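Local coordinates for protein thymine dioxygenase (PDB 5C3Q) that probably hydroxylates the methyl group of thymine as a 2-oxoglutarate- and iron-dependent dioxygenase, and here holds nickel, 2-oxoglutarate and thymine in its active site, at residues D218-G231 with P286-N298. Residues are numbered along the deposited sequence; the frame is centred on the assembly and turned at random.
Sequences DYGSITLLFQDSRG and PPRYSIAYFCNPN. With NI (nickel (II) ion), chain E; TDR (thymine), chain G; AKG (2-oxoglutaric acid), chain F.
Leu224 and Tyr293 pair through two backbone hydrogen bonds, Phe226 and Ile291 through two more, joining antiparallel strands at the heart of a double-stranded beta-helix dioxygenase. The contact illustrates how one strand pair can divide its faces between core and catalysis. On the core face Leu224 and Tyr293 lie side by side, leucine CD1 3.9 Å from tyrosine CD2. On the ligand face Asp218 OD1 binds nickel at 2.2 Å, with His216 and His273 completing the facial triad; its OD2 accepts a hydrogen bond from Thr223 OG1. Thr223 OG1 and Asp218 OD2 lie at the edge of the Phe294 ring, thymine over one face; Tyr219 covers the base's other side, thymine C4 lying 3.3 Å above the tyrosine ring plane, toward its rim.

Arg288, its CG anti to the backbone N (chi1 173°) and its chain extended to NE, grips the distal carboxylate of 2-oxoglutarate through NH1 to O4 (2.9 Å) and NH2 to O3 (2.8 Å), while Ser290 OG binds O4. Gln227 OE1, in the guanidinium plane, accepts from Arg288 NH2 at 3.0 Å, helping fix its rotation. A leucine in place of Arg288 would probably leave that carboxylate without its charged mate and Gln227 OE1 without this donor.

Beyond this buried stretch the contact opens to solvent. Asp228 OD2 takes the Tyr289 backbone N-H at 2.8 Å, nearly straight (176°), from above the carboxylate plane, and OD1 accepts from Arg230 N in an Asx turn. Pro286 CB sits over the Arg230 guanidinium, whose NE donates a hydrogen bond to Pro287 O at 3.1 Å; a water links Arg230 NH2 to that carbonyl. In the larger sheet, strand 251-256 flanks 222-227 and strand 190-200 flanks 284-295, while helix 147-173 covers the Ile222, Tyr293 and Cys295 face.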
loop_
_atom_site.group_PDB
_atom_site.type_symbol
_atom_site.label_atom_id
_atom_site.label_comp_id
_atom_site.label_asym_id
_atom_site.label_seq_id
_atom_site.Cartn_x
_atom_site.Cartn_y
_atom_site.Cartn_z
ATOM N N ASP A 218 -0.530 -2.211 6.785
ATOM C CA ASP A 218 0.539 -2.559 5.851
ATOM C C ASP A 218 1.803 -2.885 6.639
ATOM O O ASP A 218 1.953 -2.452 7.784
ATOM C CB ASP A 218 0.795 -1.422 4.856
ATOM C CG ASP A 218 -0.343 -1.239 3.850
ATOM O OD1 ASP A 218 -1.300 -2.043 3.818
ATOM O OD2 ASP A 218 -0.273 -0.274 3.067
ATOM N N TYR A 219 2.716 -3.634 6.020
ATOM C CA TYR A 219 3.838 -4.246 6.740
ATOM C C TYR A 219 5.136 -3.440 6.735
ATOM O O TYR A 219 5.919 -3.529 7.689
ATOM C CB TYR A 219 4.167 -5.627 6.154
ATOM C CG TYR A 219 3.004 -6.573 5.965
ATOM C CD1 TYR A 219 1.895 -6.549 6.812
ATOM C CD2 TYR A 219 3.032 -7.529 4.953
ATOM C CE1 TYR A 219 0.843 -7.428 6.633
ATOM C CE2 TYR A 219 1.984 -8.412 4.771
ATOM C CZ TYR A 219 0.895 -8.359 5.611
ATOM O OH TYR A 219 -0.144 -9.241 5.429
ATOM N N GLY A 220 5.374 -2.686 5.661
ATOM C CA GLY A 220 6.705 -2.139 5.359
ATOM C C GLY A 220 6.988 -0.736 5.874
ATOM O O GLY A 220 6.545 -0.359 6.962
ATOM N N SER A 221 7.745 0.029 5.090
ATOM C CA SER A 221 8.104 1.399 5.457
ATOM C C SER A 221 6.948 2.337 5.114
ATOM O O SER A 221 6.346 2.943 6.005
ATOM C CB SER A 221 9.390 1.836 4.748
ATOM O OG SER A 221 9.323 1.583 3.348
ATOM N N ILE A 222 6.653 2.452 3.820
ATOM C CA ILE A 222 5.472 3.172 3.344
ATOM C C ILE A 222 4.792 2.415 2.200
ATOM O O ILE A 222 5.372 1.509 1.586
ATOM C CB ILE A 222 5.790 4.623 2.877
ATOM C CG1 ILE A 222 6.661 4.630 1.618
ATOM C CG2 ILE A 222 6.453 5.429 3.993
ATOM C CD1 ILE A 222 6.906 6.014 1.041
ATOM N N THR A 223 3.553 2.797 1.923
ATOM C CA THR A 223 2.837 2.292 0.774
ATOM C C THR A 223 2.397 3.481 -0.055
ATOM O O THR A 223 1.900 4.469 0.488
ATOM C CB THR A 223 1.607 1.458 1.182
ATOM O OG1 THR A 223 2.027 0.344 1.970
ATOM C CG2 THR A 223 0.851 0.942 -0.050
ATOM N N LEU A 224 2.617 3.390 -1.363
ATOM C CA LEU A 224 2.136 4.390 -2.301
ATOM C C LEU A 224 0.895 3.793 -2.931
ATOM O O LEU A 224 0.991 2.812 -3.667
ATOM C CB LEU A 224 3.192 4.691 -3.368
ATOM C CG LEU A 224 4.587 5.028 -2.840
ATOM C CD1 LEU A 224 5.589 5.103 -3.980
ATOM C CD2 LEU A 224 4.567 6.327 -2.051
ATOM N N LEU A 225 -0.264 4.363 -2.617
ATOM C CA LEU A 225 -1.539 3.849 -3.104
ATOM C C LEU A 225 -2.140 4.777 -4.146
ATOM O O LEU A 225 -2.518 5.912 -3.845
ATOM C CB LEU A 225 -2.530 3.649 -1.952
ATOM C CG LEU A 225 -3.860 3.043 -2.420
ATOM C CD1 LEU A 225 -3.715 1.556 -2.701
ATOM C CD2 LEU A 225 -4.951 3.284 -1.398
ATOM N N PHE A 226 -2.216 4.280 -5.376
ATOM C CA PHE A 226 -2.839 4.988 -6.480
ATOM C C PHE A 226 -4.235 4.397 -6.650
ATOM O O PHE A 226 -4.371 3.200 -6.922
ATOM C CB PHE A 226 -2.021 4.797 -7.760
ATOM C CG PHE A 226 -0.576 5.202 -7.632
ATOM C CD1 PHE A 226 0.370 4.313 -7.136
ATOM C CD2 PHE A 226 -0.157 6.461 -8.027
ATOM C CE1 PHE A 226 1.702 4.675 -7.023
ATOM C CE2 PHE A 226 1.177 6.837 -7.910
ATOM C CZ PHE A 226 2.106 5.942 -7.409
ATOM N N GLN A 227 -5.271 5.213 -6.461
ATOM C CA GLN A 227 -6.649 4.738 -6.613
ATOM C C GLN A 227 -7.361 5.502 -7.725
ATOM O O GLN A 227 -7.044 6.666 -7.993
ATOM C CB GLN A 227 -7.426 4.837 -5.290
ATOM C CG GLN A 227 -7.655 6.245 -4.748
ATOM C CD GLN A 227 -8.483 6.260 -3.467
ATOM O OE1 GLN A 227 -9.246 5.333 -3.194
ATOM N NE2 GLN A 227 -8.344 7.323 -2.682
ATOM N N ASP A 228 -8.299 4.827 -8.387
ATOM C CA ASP A 228 -9.182 5.479 -9.353
ATOM C C ASP A 228 -10.255 6.270 -8.590
ATOM O O ASP A 228 -10.116 6.494 -7.387
ATOM C CB ASP A 228 -9.779 4.460 -10.352
ATOM C CG ASP A 228 -10.695 3.423 -9.696
ATOM O OD1 ASP A 228 -11.095 3.579 -8.518
ATOM O OD2 ASP A 228 -11.018 2.426 -10.380
ATOM N N SER A 229 -11.314 6.688 -9.278
ATOM C CA SER A 229 -12.310 7.586 -8.691
ATOM C C SER A 229 -13.530 6.881 -8.083
ATOM O O SER A 229 -14.493 7.548 -7.703
ATOM C CB SER A 229 -12.781 8.577 -9.763
ATOM O OG SER A 229 -13.437 7.894 -10.818
ATOM N N ARG A 230 -13.497 5.551 -7.985
ATOM C CA ARG A 230 -14.664 4.785 -7.509
ATOM C C ARG A 230 -14.972 4.984 -6.031
ATOM O O ARG A 230 -16.137 5.040 -5.644
ATOM C CB ARG A 230 -14.473 3.283 -7.748
ATOM C CG ARG A 230 -14.298 2.877 -9.199
ATOM C CD ARG A 230 -15.445 3.351 -10.069
ATOM N NE ARG A 230 -15.334 2.822 -11.425
ATOM C CZ ARG A 230 -16.020 3.275 -12.471
ATOM N NH1 ARG A 230 -16.878 4.285 -12.340
ATOM N NH2 ARG A 230 -15.840 2.720 -13.660
ATOM N N GLY A 231 -13.929 5.066 -5.210
ATOM C CA GLY A 231 -14.097 5.165 -3.764
ATOM C C GLY A 231 -14.203 3.798 -3.107
ATOM O O GLY A 231 -14.232 2.772 -3.792
ATOM N N PRO A 286 -19.374 -0.476 -10.281
ATOM C CA PRO A 286 -18.474 -0.809 -11.393
ATOM C C PRO A 286 -17.126 -1.359 -10.911
ATOM O O PRO A 286 -16.852 -1.343 -9.713
ATOM C CB PRO A 286 -18.278 0.530 -12.120
ATOM C CG PRO A 286 -19.275 1.476 -11.540
ATOM C CD PRO A 286 -19.606 0.974 -10.172
ATOM N N PRO A 287 -16.289 -1.851 -11.840
ATOM C CA PRO A 287 -14.964 -2.321 -11.436
ATOM C C PRO A 287 -14.130 -1.211 -10.793
ATOM O O PRO A 287 -14.179 -0.068 -11.250
ATOM C CB PRO A 287 -14.330 -2.765 -12.760
ATOM C CG PRO A 287 -15.476 -3.000 -13.684
ATOM C CD PRO A 287 -16.500 -1.990 -13.291
ATOM N N ARG A 288 -13.396 -1.546 -9.735
ATOM C CA ARG A 288 -12.457 -0.617 -9.113
ATOM C C ARG A 288 -11.021 -1.100 -9.339
ATOM O O ARG A 288 -10.706 -2.278 -9.129
ATOM C CB ARG A 288 -12.743 -0.469 -7.613
ATOM C CG ARG A 288 -11.712 0.350 -6.846
ATOM C CD ARG A 288 -12.195 0.705 -5.448
ATOM N NE ARG A 288 -11.311 1.663 -4.782
ATOM C CZ ARG A 288 -10.180 1.357 -4.144
ATOM N NH1 ARG A 288 -9.754 0.100 -4.067
ATOM N NH2 ARG A 288 -9.462 2.324 -3.579
ATOM N N TYR A 289 -10.163 -0.182 -9.772
ATOM C CA TYR A 289 -8.743 -0.458 -9.942
ATOM C C TYR A 289 -7.942 0.384 -8.980
ATOM O O TYR A 289 -8.192 1.582 -8.820
ATOM C CB TYR A 289 -8.287 -0.144 -11.364
ATOM C CG TYR A 289 -8.908 -1.042 -12.390
ATOM C CD1 TYR A 289 -8.343 -2.274 -12.691
ATOM C CD2 TYR A 289 -10.070 -0.668 -13.052
ATOM C CE1 TYR A 289 -8.917 -3.113 -13.629
ATOM C CE2 TYR A 289 -10.655 -1.497 -13.995
ATOM C CZ TYR A 289 -10.073 -2.718 -14.279
ATOM O OH TYR A 289 -10.648 -3.546 -15.209
ATOM N N SER A 290 -6.977 -0.252 -8.333
ATOM C CA SER A 290 -5.972 0.469 -7.578
ATOM C C SER A 290 -4.627 -0.213 -7.750
ATOM O O SER A 290 -4.538 -1.354 -8.229
ATOM C CB SER A 290 -6.354 0.558 -6.095
ATOM O OG SER A 290 -6.373 -0.720 -5.488
ATOM N N ILE A 291 -3.580 0.513 -7.380
ATOM C CA ILE A 291 -2.232 -0.005 -7.397
ATOM C C ILE A 291 -1.593 0.347 -6.060
ATOM O O ILE A 291 -1.475 1.529 -5.707
ATOM C CB ILE A 291 -1.409 0.593 -8.557
ATOM C CG1 ILE A 291 -2.110 0.328 -9.897
ATOM C CG2 ILE A 291 0.003 0.014 -8.552
ATOM C CD1 ILE A 291 -1.431 0.947 -11.100
ATOM N N ALA A 292 -1.203 -0.681 -5.314
ATOM C CA ALA A 292 -0.474 -0.503 -4.068
ATOM C C ALA A 292 0.989 -0.838 -4.297
ATOM O O ALA A 292 1.334 -1.983 -4.610
ATOM C CB ALA A 292 -1.053 -1.386 -2.979
ATOM N N TYR A 293 1.852 0.162 -4.146
ATOM C CA TYR A 293 3.283 -0.062 -4.200
ATOM C C TYR A 293 3.828 -0.121 -2.771
ATOM O O TYR A 293 4.003 0.908 -2.105
ATOM C CB TYR A 293 3.963 1.028 -5.028
ATOM C CG TYR A 293 5.427 0.778 -5.297
ATOM C CD1 TYR A 293 5.833 0.011 -6.383
ATOM C CD2 TYR A 293 6.404 1.316 -4.471
ATOM C CE1 TYR A 293 7.174 -0.216 -6.638
ATOM C CE2 TYR A 293 7.750 1.100 -4.718
ATOM C CZ TYR A 293 8.131 0.333 -5.804
ATOM O OH TYR A 293 9.466 0.110 -6.056
ATOM N N PHE A 294 4.069 -1.340 -2.298
ATOM C CA PHE A 294 4.575 -1.560 -0.945
ATOM C C PHE A 294 6.071 -1.293 -0.920
ATOM O O PHE A 294 6.846 -1.990 -1.586
ATOM C CB PHE A 294 4.315 -2.999 -0.494
ATOM C CG PHE A 294 2.861 -3.375 -0.466
ATOM C CD1 PHE A 294 1.974 -2.682 0.341
ATOM C CD2 PHE A 294 2.385 -4.427 -1.230
ATOM C CE1 PHE A 294 0.634 -3.030 0.382
ATOM C CE2 PHE A 294 1.050 -4.781 -1.194
ATOM C CZ PHE A 294 0.172 -4.081 -0.388
ATOM N N CYS A 295 6.470 -0.271 -0.171
ATOM C CA CYS A 295 7.880 0.032 0.012
ATOM C C CYS A 295 8.397 -0.623 1.285
ATOM O O CYS A 295 7.717 -0.627 2.321
ATOM C CB CYS A 295 8.111 1.533 0.073
ATOM S SG CYS A 295 7.430 2.448 -1.325
ATOM N N ASN A 296 9.604 -1.179 1.194
ATOM C CA ASN A 296 10.246 -1.848 2.314
ATOM C C ASN A 296 11.682 -1.374 2.482
ATOM O O ASN A 296 12.319 -0.972 1.510
ATOM C CB ASN A 296 10.263 -3.360 2.075
ATOM C CG ASN A 296 8.864 -3.959 2.006
ATOM O OD1 ASN A 296 8.070 -3.806 2.931
ATOM N ND2 ASN A 296 8.567 -4.655 0.918
ATOM N N PRO A 297 12.208 -1.438 3.715
ATOM C CA PRO A 297 13.654 -1.323 3.843
ATOM C C PRO A 297 14.318 -2.470 3.090
ATOM O O PRO A 297 13.657 -3.470 2.792
ATOM C CB PRO A 297 13.899 -1.469 5.351
ATOM C CG PRO A 297 12.576 -1.289 6.004
ATOM C CD PRO A 297 11.552 -1.713 5.003
ATOM N N ASN A 298 15.599 -2.318 2.768
ATOM C CA ASN A 298 16.366 -3.405 2.172
ATOM C C ASN A 298 16.186 -4.640 3.044
ATOM O O ASN A 298 16.212 -4.529 4.268
ATOM C CB ASN A 298 17.851 -3.040 2.083
ATOM C CG ASN A 298 18.099 -1.751 1.313
ATOM O OD1 ASN A 298 17.281 -1.335 0.497
ATOM N ND2 ASN A 298 19.236 -1.118 1.570
HETATM NI NI NI E . -3.211 -1.747 2.740
HETATM N N1 TDR G . 1.753 -7.599 0.938
HETATM C C2 TDR G . 3.015 -6.922 1.139
HETATM O O2 TDR G . 4.010 -7.313 0.560
HETATM N N3 TDR G . 3.087 -5.783 2.024
HETATM C C4 TDR G . 1.922 -5.314 2.702
HETATM O O4 TDR G . 2.020 -4.349 3.439
HETATM C C5 TDR G . 0.634 -5.998 2.507
HETATM C CM5 TDR G . -0.619 -5.556 3.193
HETATM C C6 TDR G . 0.576 -7.156 1.610
HETATM C C1 AKG F . -3.625 -3.091 0.128
HETATM O O1 AKG F . -2.871 -3.294 1.116
HETATM O O2 AKG F . -3.536 -3.773 -0.914
HETATM C C2 AKG F . -4.648 -2.035 0.200
HETATM O O5 AKG F . -4.863 -1.466 1.267
HETATM C C3 AKG F . -5.430 -1.663 -1.045
HETATM C C4 AKG F . -6.312 -0.444 -0.790
HETATM C C5 AKG F . -7.034 -0.006 -2.043
HETATM O O3 AKG F . -7.391 1.188 -2.119
HETATM O O4 AKG F . -7.267 -0.831 -2.953
HETATM O O HOH W 1 -2.235 -0.217 1.482
HETATM O O HOH W 2 4.691 -1.293 2.907
HETATM O O HOH W 3 -11.207 4.523 -5.636
HETATM O O HOH W 4 -13.499 0.998 -13.677
#